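Local atomic coordinates of avidin (Gallus gallus, PDB entry 5LUR), a protein that binds biotin very tightly in its natural form and, in this engineered variant, holds the steroid progesterone in its pocket. Residues 34-39 with 48-53; 77-82 with 101-106. The protein carries 12 engineered substitutions. All coordinates share one frame; numbering follows the deposited sequence.

In the fold
Avidin is an eight-stranded antiparallel barrel, and the two contacts illustrate how such a barrel can build a ligand site from pairs of neighbouring strands. Interaction 1 joins strands 32-40 and 48-57, interaction 2 joins strands 80-89 and 95-104, and strand 67-72 lies between them in the sheet. Their centres are 14 Å apart and their nearest atoms about 7 Å apart, so they do not touch directly. Progesterone touches both: Tyr37 and the engineered Ala39 reach it from interaction 1, the side chain of Tyr37 coming to about 4 Å, while Thr81 and Trp101 meet it from interaction 2. Interaction 2 also faces neighbouring subunits.

Interaction 1: residues 34-39 with 48-53; sequences TGTYIA and IKESPL. Engineered in segment 34-39: Ala39 (natural residue Thr).
Thr34 meets Leu53 where the two antiparallel strands pair, its CG2 methyl lying against Leu53 O. Next comes Gly35, whose N donates to Leu53 O at 3.0 Å and whose O accepts from Leu53 N at 3.2 Å. With CG set between its own backbone N and carbonyl carbon (chi1 70°), Leu53 folds back across the strand, laying CD1 by Gly35 N and CD2 by Thr36 N. Cutting Leu53 back to an alanine would probably open a gap over the Gly35-Thr36 backbone and deprive Met22 and Val72 of a packing partner. On the other face Thr36 puts CG2 3.4 Å from Glu50 CG, a methyl resting obliquely on an extended acidic chain. Tyr37 N then donates a hydrogen bond to Ser51 O at 2.9 Å, returned by Ser51 N to Tyr37 O. Its CB lies beside Leu53 CD2, but the ring leads off toward Trp74, which it meets edge-to-face, and OH bonds to His20 ND1. Ile38 CA sends a C-H toward Lys49 O at 3.4 Å. The engineered Ala39 ends the run, its N donating to Lys49 O and its O accepting from Lys49 N. Three reciprocal pairs of amide bonds thus fix the register of this hairpin, while the phenol's bond to His20 probably helps hold the Tyr37 ring at the steroid pocket, opposite the face where Glu50 lies.

Interaction 2: residues 77-82 with 101-106; sequences SESTTV and WLLRSS. With STR (progesterone), chain C.
Val82 and Leu102 pair at the tightly packed end of this hairpin, joined by reciprocal backbone bonds, with Val82 CG2 4.0 Å from Leu102 CB on the face that neighbouring subunits pack against. Progesterone lies on the other side, where Trp114 of the third subunit also packs on Trp101 and Leu103. Trp101, its CG held between backbone N and carbonyl carbon (chi1 54°), presents a ring face to progesterone, whose C16 sits 3.6 Å above the plane, over its centre. The steroid ketone O20 approaches over that face too, 3.0 Å from NE1, whereas NE1 makes its weak hydrogen bond to Tyr121 O. Thr81 OG1, 3.3 Å from progesterone C15, is hydrogen-bonded to Trp74 NE1, as Leu103 crosses obliquely to set CD1 against the same oxygen. Farther along, Arg104 N donates to Thr80 O at 2.7 Å, and Thr80 N returns the bond to Arg104 O. Beyond this pair the strands give way to loop and the contact loosens. Ser79 OG and Ser106 N are linked through one water, and Ser106 OG lies 3.1 Å from Glu78 OE1 in a weak hydrogen bond. That carboxylate has a stronger mate in Arg63 of the second subunit. The chemistry divides along the hairpin: bonded strands hold an aromatic and aliphatic wall against the steroid, while the polar loop ends meet through water and a weak hydroxyl-carboxylate bond, supported by a neighbouring subunit.

Interaction 1: residues 34-39 with 48-53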
loop_
_atom_site.group_PDB
_atom_site.type_symbol
_atom_site.label_atom_id
_atom_site.label_comp_id
_atom_site.label_asym_id
_atom_site.label_seq_id
_atom_site.Cartn_x
_atom_site.Cartn_y
_atom_site.Cartn_z
ATOM N N THR A 34 17.041 18.165 -2.272
ATOM C CA THR A 34 17.404 17.362 -3.414
ATOM C C THR A 34 18.417 16.388 -2.900
ATOM O O THR A 34 18.928 16.547 -1.779
ATOM C CB THR A 34 18.062 18.235 -4.496
ATOM O OG1 THR A 34 17.285 19.415 -4.675
ATOM C CG2 THR A 34 18.106 17.537 -5.837
ATOM N N GLY A 35 18.735 15.377 -3.683
ATOM C CA GLY A 35 19.813 14.507 -3.262
ATOM C C GLY A 35 20.078 13.453 -4.270
ATOM O O GLY A 35 19.733 13.606 -5.420
ATOM N N THR A 36 20.628 12.351 -3.809
ATOM C CA THR A 36 21.025 11.282 -4.702
ATOM C C THR A 36 20.714 9.943 -4.065
ATOM O O THR A 36 20.890 9.793 -2.876
ATOM C CB THR A 36 22.537 11.424 -5.002
ATOM O OG1 THR A 36 22.748 12.641 -5.736
ATOM C CG2 THR A 36 23.065 10.290 -5.822
ATOM N N TYR A 37 20.271 8.980 -4.864
ATOM C CA TYR A 37 20.110 7.609 -4.421
ATOM C C TYR A 37 21.057 6.684 -5.195
ATOM O O TYR A 37 20.916 6.481 -6.411
ATOM C CB TYR A 37 18.670 7.182 -4.617
ATOM C CG TYR A 37 18.206 6.097 -3.681
ATOM C CD1 TYR A 37 18.638 4.784 -3.834
ATOM C CD2 TYR A 37 17.310 6.381 -2.649
ATOM C CE1 TYR A 37 18.195 3.790 -2.974
ATOM C CE2 TYR A 37 16.861 5.389 -1.792
ATOM C CZ TYR A 37 17.305 4.103 -1.947
ATOM O OH TYR A 37 16.856 3.130 -1.082
ATOM N N ILE A 38 22.028 6.129 -4.473
ATOM C CA ILE A 38 23.008 5.219 -5.044
ATOM C C ILE A 38 22.554 3.809 -4.706
ATOM O O ILE A 38 22.207 3.551 -3.561
ATOM C CB ILE A 38 24.405 5.476 -4.454
ATOM C CG1 ILE A 38 24.830 6.963 -4.587
ATOM C CG2 ILE A 38 25.412 4.597 -5.155
ATOM C CD1 ILE A 38 24.576 7.861 -3.366
ATOM N N ALA A 39 22.531 2.905 -5.679
ATOM C CA ALA A 39 22.195 1.501 -5.393
ATOM C C ALA A 39 22.819 0.494 -6.354
ATOM O O ALA A 39 22.939 0.756 -7.553
ATOM C CB ALA A 39 20.694 1.304 -5.367
ATOM N N ILE A 48 27.092 -0.271 -9.645
ATOM C CA ILE A 48 26.456 0.842 -8.928
ATOM C C ILE A 48 25.847 1.893 -9.874
ATOM O O ILE A 48 26.533 2.400 -10.765
ATOM C CB ILE A 48 27.506 1.594 -8.050
ATOM C CG1 ILE A 48 28.250 0.644 -7.094
ATOM C CG2 ILE A 48 26.868 2.743 -7.266
ATOM C CD1 ILE A 48 27.414 0.122 -5.944
ATOM N N LYS A 49 24.588 2.266 -9.642
ATOM C CA LYS A 49 23.963 3.378 -10.368
ATOM C C LYS A 49 23.378 4.407 -9.414
ATOM O O LYS A 49 23.045 4.093 -8.270
ATOM C CB LYS A 49 22.911 2.873 -11.356
ATOM C CG LYS A 49 23.492 2.279 -12.644
ATOM C CD LYS A 49 24.134 3.325 -13.555
ATOM C CE LYS A 49 24.272 2.838 -14.996
ATOM N NZ LYS A 49 25.180 1.659 -15.157
ATOM N N GLU A 50 23.251 5.629 -9.922
ATOM C CA GLU A 50 23.082 6.817 -9.097
ATOM C C GLU A 50 22.054 7.774 -9.706
ATOM O O GLU A 50 22.305 8.366 -10.754
ATOM C CB GLU A 50 24.444 7.501 -8.955
ATOM C CG GLU A 50 24.427 9.001 -8.681
ATOM C CD GLU A 50 25.761 9.572 -8.224
ATOM O OE1 GLU A 50 25.823 10.799 -7.997
ATOM O OE2 GLU A 50 26.764 8.831 -8.120
ATOM N N SER A 51 20.922 7.960 -9.030
ATOM C CA SER A 51 19.814 8.704 -9.588
ATOM C C SER A 51 19.419 9.869 -8.717
ATOM O O SER A 51 19.496 9.778 -7.508
ATOM C CB SER A 51 18.632 7.773 -9.758
ATOM O OG SER A 51 19.010 6.639 -10.514
ATOM N N PRO A 52 18.953 10.966 -9.330
ATOM C CA PRO A 52 18.483 12.123 -8.571
ATOM C C PRO A 52 17.202 11.873 -7.812
ATOM O O PRO A 52 16.380 11.052 -8.239
ATOM C CB PRO A 52 18.191 13.153 -9.668
ATOM C CG PRO A 52 17.820 12.332 -10.828
ATOM C CD PRO A 52 18.723 11.147 -10.770
ATOM N N LEU A 53 17.033 12.601 -6.710
ATOM C CA LEU A 53 15.761 12.645 -5.968
ATOM C C LEU A 53 15.440 14.068 -5.544
ATOM O O LEU A 53 16.339 14.873 -5.375
ATOM C CB LEU A 53 15.806 11.732 -4.743
ATOM C CG LEU A 53 16.721 12.166 -3.585
ATOM C CD1 LEU A 53 16.043 13.025 -2.540
ATOM C CD2 LEU A 53 17.281 10.962 -2.863
#

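Interaction 2: residues 77-82 with 101-106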
loop_
_atom_site.group_PDB
_atom_site.type_symbol
_atom_site.label_atom_id
_atom_site.label_comp_id
_atom_site.label_asym_id
_atom_site.label_seq_id
_atom_site.Cartn_x
_atom_site.Cartn_y
_atom_site.Cartn_z
ATOM N N SER A 77 16.187 3.214 -15.736
ATOM C CA SER A 77 14.882 2.540 -15.803
ATOM C C SER A 77 13.787 3.531 -16.160
ATOM O O SER A 77 13.977 4.734 -16.010
ATOM C CB SER A 77 14.599 1.894 -14.452
ATOM O OG SER A 77 13.315 1.326 -14.391
ATOM N N GLU A 78 12.662 3.029 -16.674
ATOM C CA GLU A 78 11.470 3.883 -16.910
ATOM C C GLU A 78 10.579 4.032 -15.671
ATOM O O GLU A 78 9.585 4.744 -15.721
ATOM C CB GLU A 78 10.608 3.354 -18.060
ATOM C CG GLU A 78 11.268 3.392 -19.440
ATOM C CD GLU A 78 10.438 2.687 -20.512
ATOM O OE1 GLU A 78 9.290 2.268 -20.231
ATOM O OE2 GLU A 78 10.922 2.560 -21.652
ATOM N N SER A 79 10.924 3.361 -14.573
ATOM C CA SER A 79 10.134 3.414 -13.360
ATOM C C SER A 79 10.313 4.699 -12.573
ATOM O O SER A 79 11.185 5.516 -12.842
ATOM C CB SER A 79 10.492 2.227 -12.483
ATOM O OG SER A 79 10.307 1.037 -13.215
ATOM N N THR A 80 9.454 4.862 -11.591
ATOM C CA THR A 80 9.557 5.954 -10.639
ATOM C C THR A 80 9.212 5.383 -9.268
ATOM O O THR A 80 8.334 4.525 -9.158
ATOM C CB THR A 80 8.549 7.064 -10.994
ATOM O OG1 THR A 80 8.846 7.561 -12.285
ATOM C CG2 THR A 80 8.605 8.210 -10.037
ATOM N N THR A 81 9.871 5.865 -8.229
ATOM C CA THR A 81 9.554 5.414 -6.886
ATOM C C THR A 81 9.336 6.624 -6.023
ATOM O O THR A 81 10.123 7.536 -6.122
ATOM C CB THR A 81 10.695 4.540 -6.286
ATOM O OG1 THR A 81 10.746 3.286 -6.977
ATOM C CG2 THR A 81 10.482 4.284 -4.794
ATOM N N VAL A 82 8.309 6.608 -5.166
ATOM C CA VAL A 82 8.141 7.659 -4.179
ATOM C C VAL A 82 8.267 7.083 -2.774
ATOM O O VAL A 82 7.761 6.016 -2.503
ATOM C CB VAL A 82 6.806 8.433 -4.317
ATOM C CG1 VAL A 82 6.821 9.340 -5.539
ATOM C CG2 VAL A 82 5.613 7.496 -4.360
ATOM N N TRP A 101 7.221 3.055 0.665
ATOM C CA TRP A 101 7.374 3.497 -0.688
ATOM C C TRP A 101 6.420 2.848 -1.671
ATOM O O TRP A 101 5.867 1.788 -1.409
ATOM C CB TRP A 101 8.812 3.246 -1.132
ATOM C CG TRP A 101 9.343 1.826 -0.971
ATOM C CD1 TRP A 101 10.174 1.392 0.004
ATOM C CD2 TRP A 101 9.110 0.699 -1.830
ATOM N NE1 TRP A 101 10.470 0.073 -0.162
ATOM C CE2 TRP A 101 9.844 -0.387 -1.290
ATOM C CE3 TRP A 101 8.346 0.490 -2.989
ATOM C CZ2 TRP A 101 9.836 -1.683 -1.875
ATOM C CZ3 TRP A 101 8.331 -0.779 -3.560
ATOM C CH2 TRP A 101 9.071 -1.854 -2.994
ATOM N N LEU A 102 6.261 3.500 -2.824
ATOM C CA LEU A 102 5.519 2.929 -3.957
ATOM C C LEU A 102 6.395 2.963 -5.177
ATOM O O LEU A 102 6.909 4.005 -5.520
ATOM C CB LEU A 102 4.250 3.721 -4.256
ATOM C CG LEU A 102 3.222 3.740 -3.154
ATOM C CD1 LEU A 102 2.197 4.805 -3.424
ATOM C CD2 LEU A 102 2.563 2.379 -3.051
ATOM N N LEU A 103 6.548 1.833 -5.834
ATOM C CA LEU A 103 7.349 1.762 -7.024
ATOM C C LEU A 103 6.448 1.553 -8.218
ATOM O O LEU A 103 5.781 0.506 -8.321
ATOM C CB LEU A 103 8.339 0.616 -6.907
ATOM C CG LEU A 103 8.972 0.088 -8.189
ATOM C CD1 LEU A 103 9.759 1.148 -8.916
ATOM C CD2 LEU A 103 9.868 -1.068 -7.799
ATOM N N ARG A 104 6.450 2.545 -9.111
ATOM C CA ARG A 104 5.635 2.549 -10.314
ATOM C C ARG A 104 6.439 2.051 -11.506
ATOM O O ARG A 104 7.477 2.618 -11.831
ATOM C CB ARG A 104 5.129 3.954 -10.608
ATOM C CG ARG A 104 4.350 4.088 -11.905
ATOM C CD ARG A 104 3.065 3.283 -11.816
ATOM N NE ARG A 104 2.497 2.964 -13.117
ATOM C CZ ARG A 104 1.197 2.930 -13.396
ATOM N NH1 ARG A 104 0.273 3.213 -12.476
ATOM N NH2 ARG A 104 0.800 2.632 -14.634
ATOM N N SER A 105 5.943 1.008 -12.156
ATOM C CA SER A 105 6.528 0.526 -13.396
ATOM C C SER A 105 5.852 1.156 -14.604
ATOM O O SER A 105 4.718 1.631 -14.532
ATOM C CB SER A 105 6.421 -0.998 -13.471
ATOM O OG SER A 105 7.385 -1.597 -12.619
ATOM N N SER A 106 6.553 1.164 -15.727
ATOM C CA SER A 106 5.957 1.598 -16.989
ATOM C C SER A 106 5.217 0.453 -17.623
ATOM O O SER A 106 5.810 -0.600 -17.855
ATOM C CB SER A 106 7.031 2.050 -17.959
ATOM O OG SER A 106 6.405 2.650 -19.076
HETATM C C1 STR C . 17.895 -1.969 -7.832
HETATM C C2 STR C . 17.811 -3.177 -8.759
HETATM C C3 STR C . 17.099 -2.874 -10.061
HETATM O O3 STR C . 17.290 -3.607 -11.014
HETATM C C4 STR C . 16.174 -1.720 -10.199
HETATM C C5 STR C . 15.961 -0.837 -9.197
HETATM C C6 STR C . 14.871 0.205 -9.403
HETATM C C7 STR C . 13.955 0.301 -8.169
HETATM C C8 STR C . 14.626 0.148 -6.772
HETATM C C9 STR C . 15.637 -1.057 -6.757
HETATM C C10 STR C . 16.741 -0.894 -7.854
HETATM C C11 STR C . 16.169 -1.418 -5.333
HETATM C C12 STR C . 15.114 -1.434 -4.216
HETATM C C13 STR C . 14.257 -0.156 -4.203
HETATM C C14 STR C . 13.611 0.038 -5.587
HETATM C C15 STR C . 12.557 1.113 -5.334
HETATM C C16 STR C . 12.108 0.850 -3.906
HETATM C C17 STR C . 13.008 -0.262 -3.329
HETATM C C18 STR C . 15.113 1.060 -3.752
HETATM C C19 STR C . 17.488 0.455 -7.646
HETATM C C20 STR C . 13.314 -0.278 -1.820
HETATM O O20 STR C . 13.213 0.735 -1.133
HETATM C C21 STR C . 13.763 -1.567 -1.155
HETATM O O HOH W 1 9.225 0.011 -15.814
#